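Local coordinates for uncharacterized protein (PDB 4QAN) that is of unknown function but has a cystatin-like fold, as a divergent member of the NTF2-like superfamily, and can bind a magnesium ion, at residues A[41-52]-A[91-102]; A[210-218]-A[238-249]. All blocks are in the same frame, centred on the assembly; numbering follows the deposited sequence.

Contact 1. Residues A[41-52]-A[91-102]; sequences NDLDMALRGCAI and SAEMTKAYIEQF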
loop_
_atom_site.group_PDB
_atom_site.type_symbol
_atom_site.label_atom_id
_atom_site.label_comp_id
_atom_site.label_asym_id
_atom_site.label_seq_id
_atom_site.Cartn_x
_atom_site.Cartn_y
_atom_site.Cartn_z
ATOM N N ASN A 41 -5.972 -14.753 15.330
ATOM C CA ASN A 41 -6.353 -14.465 13.953
ATOM C C ASN A 41 -7.077 -13.100 13.834
ATOM O O ASN A 41 -8.097 -12.979 13.163
ATOM C CB ASN A 41 -7.211 -15.613 13.403
ATOM C CG ASN A 41 -7.461 -15.504 11.900
ATOM O OD1 ASN A 41 -6.701 -14.871 11.154
ATOM N ND2 ASN A 41 -8.542 -16.121 11.449
ATOM N N ASP A 42 -6.529 -12.076 14.488
ATOM C CA ASP A 42 -7.164 -10.755 14.547
ATOM C C ASP A 42 -6.375 -9.763 13.709
ATOM O O ASP A 42 -5.372 -9.210 14.149
ATOM C CB ASP A 42 -7.284 -10.275 16.002
ATOM C CG ASP A 42 -8.062 -8.964 16.135
ATOM O OD1 ASP A 42 -8.199 -8.240 15.135
ATOM O OD2 ASP A 42 -8.516 -8.645 17.255
ATOM N N LEU A 43 -6.859 -9.543 12.494
ATOM C CA LEU A 43 -6.170 -8.724 11.520
ATOM C C LEU A 43 -6.076 -7.282 12.000
ATOM O O LEU A 43 -5.025 -6.639 11.893
ATOM C CB LEU A 43 -6.909 -8.765 10.185
ATOM C CG LEU A 43 -6.331 -7.897 9.068
ATOM C CD1 LEU A 43 -4.958 -8.420 8.704
ATOM C CD2 LEU A 43 -7.251 -7.874 7.856
ATOM N N ASP A 44 -7.186 -6.777 12.517
ATOM C CA ASP A 44 -7.244 -5.404 12.974
ATOM C C ASP A 44 -6.137 -5.160 13.996
ATOM O O ASP A 44 -5.335 -4.220 13.850
ATOM C CB ASP A 44 -8.616 -5.104 13.580
ATOM C CG ASP A 44 -8.681 -3.734 14.199
ATOM O OD1 ASP A 44 -8.767 -2.752 13.433
ATOM O OD2 ASP A 44 -8.624 -3.638 15.452
HETATM N N MSE A 45 -6.096 -6.030 15.014
HETATM C CA MSE A 45 -5.080 -5.964 16.059
HETATM C C MSE A 45 -3.681 -5.954 15.481
HETATM O O MSE A 45 -2.865 -5.110 15.854
HETATM C CB MSE A 45 -5.305 -7.130 17.027
HETATM C CG MSE A 45 -4.417 -7.016 18.246
HETATM SE SE MSE A 45 -4.611 -8.646 19.324
HETATM C CE MSE A 45 -3.182 -8.186 20.599
ATOM N N ALA A 46 -3.420 -6.872 14.552
ATOM C CA ALA A 46 -2.115 -7.029 13.892
ATOM C C ALA A 46 -1.647 -5.768 13.189
ATOM O O ALA A 46 -0.503 -5.356 13.360
ATOM C CB ALA A 46 -2.165 -8.175 12.876
ATOM N N LEU A 47 -2.529 -5.180 12.383
ATOM C CA LEU A 47 -2.220 -3.955 11.651
ATOM C C LEU A 47 -1.727 -2.823 12.543
ATOM O O LEU A 47 -0.763 -2.138 12.210
ATOM C CB LEU A 47 -3.443 -3.486 10.866
ATOM C CG LEU A 47 -3.712 -4.346 9.615
ATOM C CD1 LEU A 47 -5.028 -3.974 8.964
ATOM C CD2 LEU A 47 -2.575 -4.205 8.628
ATOM N N ARG A 48 -2.399 -2.642 13.672
ATOM C CA ARG A 48 -2.056 -1.590 14.621
ATOM C C ARG A 48 -0.641 -1.740 15.197
ATOM O O ARG A 48 -0.031 -0.748 15.607
ATOM C CB ARG A 48 -3.083 -1.572 15.751
ATOM C CG ARG A 48 -4.488 -1.231 15.268
ATOM C CD ARG A 48 -5.552 -1.874 16.142
ATOM N NE ARG A 48 -6.902 -1.445 15.762
ATOM C CZ ARG A 48 -7.601 -0.480 16.359
ATOM N NH1 ARG A 48 -7.104 0.211 17.385
ATOM N NH2 ARG A 48 -8.821 -0.206 15.919
ATOM N N GLY A 49 -0.131 -2.973 15.222
ATOM C CA GLY A 49 1.220 -3.249 15.673
ATOM C C GLY A 49 2.313 -3.086 14.637
ATOM O O GLY A 49 3.495 -3.216 14.967
ATOM N N CYS A 50 1.926 -2.841 13.382
ATOM C CA CYS A 50 2.874 -2.616 12.301
ATOM C C CYS A 50 3.238 -1.139 12.191
ATOM O O CYS A 50 2.468 -0.272 12.588
ATOM C CB CYS A 50 2.281 -3.095 10.966
ATOM S SG CYS A 50 1.790 -4.844 10.930
ATOM N N ALA A 51 4.399 -0.854 11.610
ATOM C CA ALA A 51 4.881 0.524 11.480
ATOM C C ALA A 51 4.385 1.172 10.175
ATOM O O ALA A 51 5.187 1.604 9.351
ATOM C CB ALA A 51 6.404 0.548 11.542
ATOM N N ILE A 52 3.065 1.263 10.010
ATOM C CA ILE A 52 2.486 1.786 8.783
ATOM C C ILE A 52 2.744 3.300 8.617
ATOM O O ILE A 52 3.326 3.716 7.606
ATOM C CB ILE A 52 0.981 1.443 8.644
ATOM C CG1 ILE A 52 0.804 -0.079 8.546
ATOM C CG2 ILE A 52 0.409 2.082 7.386
ATOM C CD1 ILE A 52 -0.611 -0.583 8.757
ATOM N N SER A 91 0.179 4.434 2.506
ATOM C CA SER A 91 -0.535 3.730 3.580
ATOM C C SER A 91 -1.279 2.515 3.052
ATOM O O SER A 91 -1.179 1.436 3.623
ATOM C CB SER A 91 -1.516 4.642 4.312
ATOM O OG SER A 91 -2.406 3.872 5.112
ATOM N N ALA A 92 -2.001 2.692 1.957
ATOM C CA ALA A 92 -2.796 1.613 1.399
ATOM C C ALA A 92 -1.953 0.476 0.859
ATOM O O ALA A 92 -2.303 -0.681 1.064
ATOM C CB ALA A 92 -3.739 2.136 0.336
ATOM N N GLU A 93 -0.855 0.774 0.170
ATOM C CA GLU A 93 -0.009 -0.309 -0.309
ATOM C C GLU A 93 0.657 -1.036 0.847
ATOM O O GLU A 93 0.730 -2.247 0.846
ATOM C CB GLU A 93 1.031 0.177 -1.303
ATOM C CG GLU A 93 0.459 0.511 -2.666
ATOM C CD GLU A 93 1.497 0.384 -3.751
ATOM O OE1 GLU A 93 1.880 -0.765 -4.036
ATOM O OE2 GLU A 93 1.936 1.415 -4.322
HETATM N N MSE A 94 1.140 -0.293 1.829
HETATM C CA MSE A 94 1.821 -0.900 2.962
HETATM C C MSE A 94 0.881 -1.809 3.697
HETATM O O MSE A 94 1.242 -2.934 4.024
HETATM C CB MSE A 94 2.359 0.177 3.890
HETATM C CG MSE A 94 3.595 0.833 3.273
HETATM SE SE MSE A 94 4.429 1.955 4.652
HETATM C CE MSE A 94 5.370 0.450 5.493
ATOM N N THR A 95 -0.340 -1.333 3.920
ATOM C CA THR A 95 -1.392 -2.110 4.569
ATOM C C THR A 95 -1.634 -3.444 3.835
ATOM O O THR A 95 -1.658 -4.499 4.456
ATOM C CB THR A 95 -2.687 -1.269 4.700
ATOM O OG1 THR A 95 -2.393 -0.064 5.402
ATOM C CG2 THR A 95 -3.763 -2.002 5.477
ATOM N N LYS A 96 -1.735 -3.414 2.510
ATOM C CA LYS A 96 -1.833 -4.662 1.739
ATOM C C LYS A 96 -0.637 -5.591 1.981
ATOM O O LYS A 96 -0.813 -6.789 2.201
ATOM C CB LYS A 96 -1.967 -4.361 0.258
ATOM C CG LYS A 96 -1.918 -5.579 -0.670
ATOM C CD LYS A 96 -1.758 -5.070 -2.080
ATOM C CE LYS A 96 -2.149 -6.106 -3.112
ATOM N NZ LYS A 96 -1.124 -7.169 -3.246
ATOM N N ALA A 97 0.574 -5.033 1.969
ATOM C CA ALA A 97 1.782 -5.833 2.142
ATOM C C ALA A 97 1.778 -6.508 3.507
ATOM O O ALA A 97 2.116 -7.686 3.597
ATOM C CB ALA A 97 3.040 -4.984 1.961
ATOM N N TYR A 98 1.356 -5.782 4.546
ATOM C CA TYR A 98 1.242 -6.364 5.895
ATOM C C TYR A 98 0.161 -7.459 6.013
ATOM O O TYR A 98 0.358 -8.452 6.710
ATOM C CB TYR A 98 1.006 -5.285 6.955
ATOM C CG TYR A 98 2.253 -4.516 7.336
ATOM C CD1 TYR A 98 3.357 -5.172 7.839
ATOM C CD2 TYR A 98 2.321 -3.131 7.192
ATOM C CE1 TYR A 98 4.500 -4.485 8.195
ATOM C CE2 TYR A 98 3.465 -2.423 7.546
ATOM C CZ TYR A 98 4.560 -3.108 8.044
ATOM O OH TYR A 98 5.713 -2.437 8.403
ATOM N N ILE A 99 -0.960 -7.278 5.320
ATOM C CA ILE A 99 -2.011 -8.283 5.301
ATOM C C ILE A 99 -1.449 -9.572 4.726
ATOM O O ILE A 99 -1.701 -10.647 5.243
ATOM C CB ILE A 99 -3.269 -7.813 4.526
ATOM C CG1 ILE A 99 -3.959 -6.690 5.317
ATOM C CG2 ILE A 99 -4.252 -8.965 4.343
ATOM C CD1 ILE A 99 -4.988 -5.874 4.559
ATOM N N GLU A 100 -0.666 -9.450 3.666
ATOM C CA GLU A 100 -0.089 -10.613 3.029
ATOM C C GLU A 100 0.952 -11.317 3.870
ATOM O O GLU A 100 1.012 -12.538 3.859
ATOM C CB GLU A 100 0.464 -10.242 1.677
ATOM C CG GLU A 100 -0.673 -10.004 0.727
ATOM C CD GLU A 100 -0.241 -9.335 -0.527
ATOM O OE1 GLU A 100 0.851 -8.733 -0.515
ATOM O OE2 GLU A 100 -1.010 -9.413 -1.512
ATOM N N GLN A 101 1.743 -10.565 4.630
ATOM C CA GLN A 101 2.625 -11.185 5.608
ATOM C C GLN A 101 1.787 -11.951 6.620
ATOM O O GLN A 101 2.061 -13.114 6.892
ATOM C CB GLN A 101 3.482 -10.157 6.328
ATOM C CG GLN A 101 4.474 -9.466 5.419
ATOM C CD GLN A 101 5.698 -8.974 6.145
ATOM O OE1 GLN A 101 5.624 -8.539 7.295
ATOM N NE2 GLN A 101 6.846 -9.049 5.476
ATOM N N PHE A 102 0.756 -11.295 7.153
ATOM C CA PHE A 102 -0.108 -11.911 8.141
ATOM C C PHE A 102 -0.711 -13.206 7.589
ATOM O O PHE A 102 -0.640 -14.245 8.226
ATOM C CB PHE A 102 -1.203 -10.932 8.544
ATOM C CG PHE A 102 -2.109 -11.444 9.620
ATOM C CD1 PHE A 102 -1.752 -11.331 10.952
ATOM C CD2 PHE A 102 -3.332 -12.028 9.297
ATOM C CE1 PHE A 102 -2.597 -11.790 11.942
ATOM C CE2 PHE A 102 -4.181 -12.490 10.279
ATOM C CZ PHE A 102 -3.814 -12.366 11.605
#
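S91 O is held twice by T95: the hydroxyl OG1 donates to it over 2.6 Å and the backbone N-H bonds to it from the opposite face of the carbonyl. With its hydroxyl turned back onto its own helix, T95 can lie against apolar neighbours, OG1 standing 3.8 Å from I52 CD1 and CG2 meeting a methyl of L47. Helices 43-48 and 91-102 run at 120° to each other, and Y98 packs on the chain just beyond the shorter helix, against C50 and I52. C50 CB sits almost exactly over the ring centre, 3.5 Å from the centroid of Y98, and C50 SG adds a sulfur-aromatic contact over the same face; chi1, -58°, sets SG beside the backbone N, over the ring with CB. I52 CG1 runs antiparallel beside the ring, 3.7 Å from Y98 CD2, while the phenol bonds to the carbonyl of H171. A leucine in place of Y98 would probably leave that carbonyl without its hydroxyl and C50 without a flat surface to rest on. In the conformer described, A46 CB lies 3.7 Å from F102 CD1, L43 CD1 comes obliquely, and N41 OD1 reaches the edge with its amide nearly coplanar with the ring. No hydrogen bond crosses: T95 and D42, which caps the shorter helix at M45 N, bond within their own segments, and apolar, CH-pi and sulfur-aromatic packing joins 41-52 to the helix.

Contact 2. Residues A[210-218]-A[238-249]; sequences YFQAMPISE and TRALAFATTESS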
loop_
_atom_site.group_PDB
_atom_site.type_symbol
_atom_site.label_atom_id
_atom_site.label_comp_id
_atom_site.label_asym_id
_atom_site.label_seq_id
_atom_site.Cartn_x
_atom_site.Cartn_y
_atom_site.Cartn_z
ATOM N N TYR A 210 -4.671 2.485 9.954
ATOM C CA TYR A 210 -5.025 2.139 8.578
ATOM C C TYR A 210 -6.408 2.699 8.265
ATOM O O TYR A 210 -7.131 3.092 9.168
ATOM C CB TYR A 210 -4.995 0.618 8.395
ATOM C CG TYR A 210 -6.031 -0.165 9.188
ATOM C CD1 TYR A 210 -5.814 -0.516 10.509
ATOM C CD2 TYR A 210 -7.222 -0.560 8.603
ATOM C CE1 TYR A 210 -6.762 -1.236 11.233
ATOM C CE2 TYR A 210 -8.176 -1.268 9.310
ATOM C CZ TYR A 210 -7.939 -1.596 10.628
ATOM O OH TYR A 210 -8.877 -2.306 11.311
ATOM N N PHE A 211 -6.788 2.721 6.991
ATOM C CA PHE A 211 -8.102 3.192 6.607
ATOM C C PHE A 211 -8.701 2.293 5.530
ATOM O O PHE A 211 -7.969 1.639 4.774
ATOM C CB PHE A 211 -8.012 4.637 6.098
ATOM C CG PHE A 211 -7.334 4.762 4.771
ATOM C CD1 PHE A 211 -5.964 4.919 4.692
ATOM C CD2 PHE A 211 -8.065 4.696 3.599
ATOM C CE1 PHE A 211 -5.335 5.017 3.462
ATOM C CE2 PHE A 211 -7.445 4.805 2.374
ATOM C CZ PHE A 211 -6.071 4.954 2.305
ATOM N N GLN A 212 -10.036 2.264 5.505
ATOM C CA GLN A 212 -10.809 1.582 4.464
ATOM C C GLN A 212 -11.731 2.662 3.855
ATOM O O GLN A 212 -12.586 3.213 4.540
ATOM C CB GLN A 212 -11.610 0.386 5.056
ATOM C CG GLN A 212 -12.061 -0.669 4.030
ATOM C CD GLN A 212 -12.653 -1.946 4.648
ATOM O OE1 GLN A 212 -11.979 -2.677 5.374
ATOM N NE2 GLN A 212 -13.922 -2.226 4.339
ATOM N N ALA A 213 -11.525 2.991 2.583
ATOM C CA ALA A 213 -12.344 4.015 1.943
ATOM C C ALA A 213 -13.744 3.442 1.704
ATOM O O ALA A 213 -13.899 2.222 1.602
ATOM C CB ALA A 213 -11.705 4.459 0.646
HETATM N N MSE A 214 -14.746 4.319 1.683
HETATM C CA MSE A 214 -16.111 3.916 1.375
HETATM C C MSE A 214 -16.353 4.105 -0.096
HETATM O O MSE A 214 -15.646 4.854 -0.749
HETATM C CB MSE A 214 -17.095 4.748 2.181
HETATM C CG MSE A 214 -17.278 6.147 1.613
HETATM SE SE MSE A 214 -18.576 7.106 2.729
HETATM C CE MSE A 214 -18.769 8.648 1.514
ATOM N N PRO A 215 -17.368 3.420 -0.651
ATOM C CA PRO A 215 -17.697 3.704 -2.044
ATOM C C PRO A 215 -18.219 5.134 -2.237
ATOM O O PRO A 215 -19.008 5.604 -1.431
ATOM C CB PRO A 215 -18.817 2.701 -2.343
ATOM C CG PRO A 215 -18.546 1.580 -1.416
ATOM C CD PRO A 215 -18.134 2.268 -0.149
ATOM N N ILE A 216 -17.740 5.828 -3.267
ATOM C CA ILE A 216 -18.412 7.039 -3.757
ATOM C C ILE A 216 -18.557 6.932 -5.265
ATOM O O ILE A 216 -17.748 6.279 -5.931
ATOM C CB ILE A 216 -17.682 8.355 -3.401
ATOM C CG1 ILE A 216 -16.298 8.404 -4.034
ATOM C CG2 ILE A 216 -17.590 8.534 -1.889
ATOM C CD1 ILE A 216 -15.561 9.698 -3.742
ATOM N N SER A 217 -19.578 7.592 -5.793
ATOM C CA SER A 217 -19.916 7.493 -7.199
ATOM C C SER A 217 -20.398 8.842 -7.731
ATOM O O SER A 217 -20.597 9.759 -6.974
ATOM C CB SER A 217 -21.012 6.438 -7.368
ATOM O OG SER A 217 -22.215 6.831 -6.726
ATOM N N GLU A 218 -20.580 8.933 -9.041
ATOM C CA GLU A 218 -21.184 10.100 -9.682
ATOM C C GLU A 218 -22.243 9.604 -10.657
ATOM O O GLU A 218 -22.260 8.422 -11.011
ATOM C CB GLU A 218 -20.123 10.908 -10.434
ATOM C CG GLU A 218 -19.011 11.478 -9.563
ATOM C CD GLU A 218 -19.481 12.501 -8.527
ATOM O OE1 GLU A 218 -20.646 12.943 -8.575
ATOM O OE2 GLU A 218 -18.676 12.871 -7.650
ATOM N N THR A 238 -7.292 9.904 -1.020
ATOM C CA THR A 238 -8.242 9.003 -0.402
ATOM C C THR A 238 -9.572 8.982 -1.127
ATOM O O THR A 238 -10.142 7.926 -1.318
ATOM C CB THR A 238 -8.469 9.347 1.057
ATOM O OG1 THR A 238 -7.196 9.371 1.687
ATOM C CG2 THR A 238 -9.318 8.304 1.730
ATOM N N ARG A 239 -10.046 10.150 -1.529
ATOM C CA ARG A 239 -11.257 10.268 -2.310
ATOM C C ARG A 239 -11.044 9.648 -3.692
ATOM O O ARG A 239 -11.930 8.981 -4.250
ATOM C CB ARG A 239 -11.635 11.747 -2.400
ATOM C CG ARG A 239 -12.962 12.036 -3.038
ATOM C CD ARG A 239 -13.345 13.512 -2.860
ATOM N NE ARG A 239 -14.259 13.948 -3.917
ATOM C CZ ARG A 239 -15.578 13.759 -3.921
ATOM N NH1 ARG A 239 -16.192 13.160 -2.896
ATOM N NH2 ARG A 239 -16.293 14.198 -4.958
ATOM N N ALA A 240 -9.849 9.835 -4.233
ATOM C CA ALA A 240 -9.488 9.169 -5.472
ATOM C C ALA A 240 -9.648 7.648 -5.353
ATOM O O ALA A 240 -10.152 6.999 -6.288
ATOM C CB ALA A 240 -8.080 9.529 -5.885
ATOM N N LEU A 241 -9.246 7.078 -4.217
ATOM C CA LEU A 241 -9.374 5.627 -4.042
ATOM C C LEU A 241 -10.839 5.227 -3.861
ATOM O O LEU A 241 -11.284 4.242 -4.451
ATOM C CB LEU A 241 -8.568 5.146 -2.852
ATOM C CG LEU A 241 -7.059 5.345 -2.968
ATOM C CD1 LEU A 241 -6.424 5.154 -1.596
ATOM C CD2 LEU A 241 -6.422 4.424 -3.994
ATOM N N ALA A 242 -11.583 6.011 -3.070
ATOM C CA ALA A 242 -13.036 5.826 -2.903
ATOM C C ALA A 242 -13.816 5.633 -4.216
ATOM O O ALA A 242 -14.796 4.894 -4.242
ATOM C CB ALA A 242 -13.633 6.988 -2.133
ATOM N N PHE A 243 -13.405 6.302 -5.287
ATOM C CA PHE A 243 -14.087 6.166 -6.610
ATOM C C PHE A 243 -14.013 4.774 -7.223
ATOM O O PHE A 243 -14.811 4.439 -8.107
ATOM C CB PHE A 243 -13.567 7.200 -7.624
ATOM C CG PHE A 243 -14.173 8.573 -7.455
ATOM C CD1 PHE A 243 -15.535 8.764 -7.618
ATOM C CD2 PHE A 243 -13.387 9.662 -7.121
ATOM C CE1 PHE A 243 -16.107 10.022 -7.442
ATOM C CE2 PHE A 243 -13.942 10.921 -6.968
ATOM C CZ PHE A 243 -15.304 11.100 -7.117
ATOM N N ALA A 244 -13.042 3.973 -6.800
ATOM C CA ALA A 244 -12.951 2.579 -7.249
ATOM C C ALA A 244 -13.249 1.570 -6.133
ATOM O O ALA A 244 -13.043 0.382 -6.303
ATOM C CB ALA A 244 -11.580 2.322 -7.830
ATOM N N THR A 245 -13.746 2.040 -5.000
ATOM C CA THR A 245 -14.105 1.144 -3.906
ATOM C C THR A 245 -15.500 0.581 -4.179
ATOM O O THR A 245 -16.488 1.272 -4.034
ATOM C CB THR A 245 -14.045 1.892 -2.572
ATOM O OG1 THR A 245 -12.731 2.458 -2.426
ATOM C CG2 THR A 245 -14.350 0.951 -1.403
ATOM N N THR A 246 -15.575 -0.667 -4.611
ATOM C CA THR A 246 -16.841 -1.231 -5.082
ATOM C C THR A 246 -17.717 -1.805 -3.988
ATOM O O THR A 246 -18.902 -1.998 -4.211
ATOM C CB THR A 246 -16.615 -2.366 -6.077
ATOM O OG1 THR A 246 -15.783 -3.356 -5.463
ATOM C CG2 THR A 246 -15.988 -1.823 -7.380
ATOM N N GLU A 247 -17.159 -2.097 -2.819
ATOM C CA GLU A 247 -17.984 -2.566 -1.712
ATOM C C GLU A 247 -17.640 -1.878 -0.417
ATOM O O GLU A 247 -16.508 -1.457 -0.208
ATOM C CB GLU A 247 -17.828 -4.074 -1.516
ATOM C CG GLU A 247 -18.231 -4.925 -2.711
ATOM C CD GLU A 247 -19.724 -4.890 -3.013
ATOM O OE1 GLU A 247 -20.505 -4.370 -2.181
ATOM O OE2 GLU A 247 -20.117 -5.390 -4.095
ATOM N N SER A 248 -18.649 -1.758 0.438
ATOM C CA SER A 248 -18.476 -1.432 1.838
ATOM C C SER A 248 -18.516 -2.741 2.632
ATOM O O SER A 248 -18.745 -3.822 2.069
ATOM C CB SER A 248 -19.586 -0.497 2.300
ATOM O OG SER A 248 -19.351 -0.039 3.617
ATOM N N SER A 249 -18.286 -2.645 3.933
ATOM C CA SER A 249 -18.391 -3.796 4.823
ATOM C C SER A 249 -18.633 -3.295 6.224
ATOM O O SER A 249 -18.272 -2.167 6.576
ATOM C CB SER A 249 -17.125 -4.671 4.788
ATOM O OG SER A 249 -15.955 -3.912 5.057
HETATM O O HOH W 1 -15.622 0.048 2.503
#
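I216 leans on a type I beta turn, A242 to T245, that begins within helix 237-242 of this cystatin-like protein, and it illustrates how one extended residue can fasten a loop by backbone and side chain together. I216 N donates to A242 O over 3.2 Å, while T245 N closes the turn onto the same oxygen from the opposite face of the carbonyl. The I216 side chain then covers the bend: CG1, at chi1 62°, lies between the backbone N and the carbonyl carbon, which brings it 3.6 Å from A242 CB. Beyond it, CD1 makes a CH-pi contact over the middle of the F243 ring, 10° off the normal. That methyl sits in the corner between the ring and the R239 guanidinium, with F243 CZ on the same side of the guanidinium. E218 OE2 approaches the edge of F243 and forms a long salt bridge with R239. P215 lays its ring along the chain leaving the turn: CB is 3.2 Å from T245 O, the acceptor of a hydrogen bond from Q350, and CD packs on S248 CB. In the conformer described, Q212 NE2 donates to S249 OG over 2.7 Å, in its own amide plane.

In the fold
Followed from the N terminus, the chain first closes contact 1, where helix 87-108 folds back on 41-52 across 38 residues that hold no strand. It then builds the antiparallel sheet of strands 116-122 to 187-188, to which G49 and A51 are joined by backbone bonds with I170. Contact 2 comes after that, closing a shorter, mostly helical loop around helix 221-234. The two are in series, neither nested nor crossed. Their centres lie about 19 Å apart, yet they touch: Y210 packs on L47 and T95, and F211 on S91. Contact 2 leads on to the second sheet, through backbone hydrogen bonds of E218 with W349 and F243 with I351, in strand 349-353.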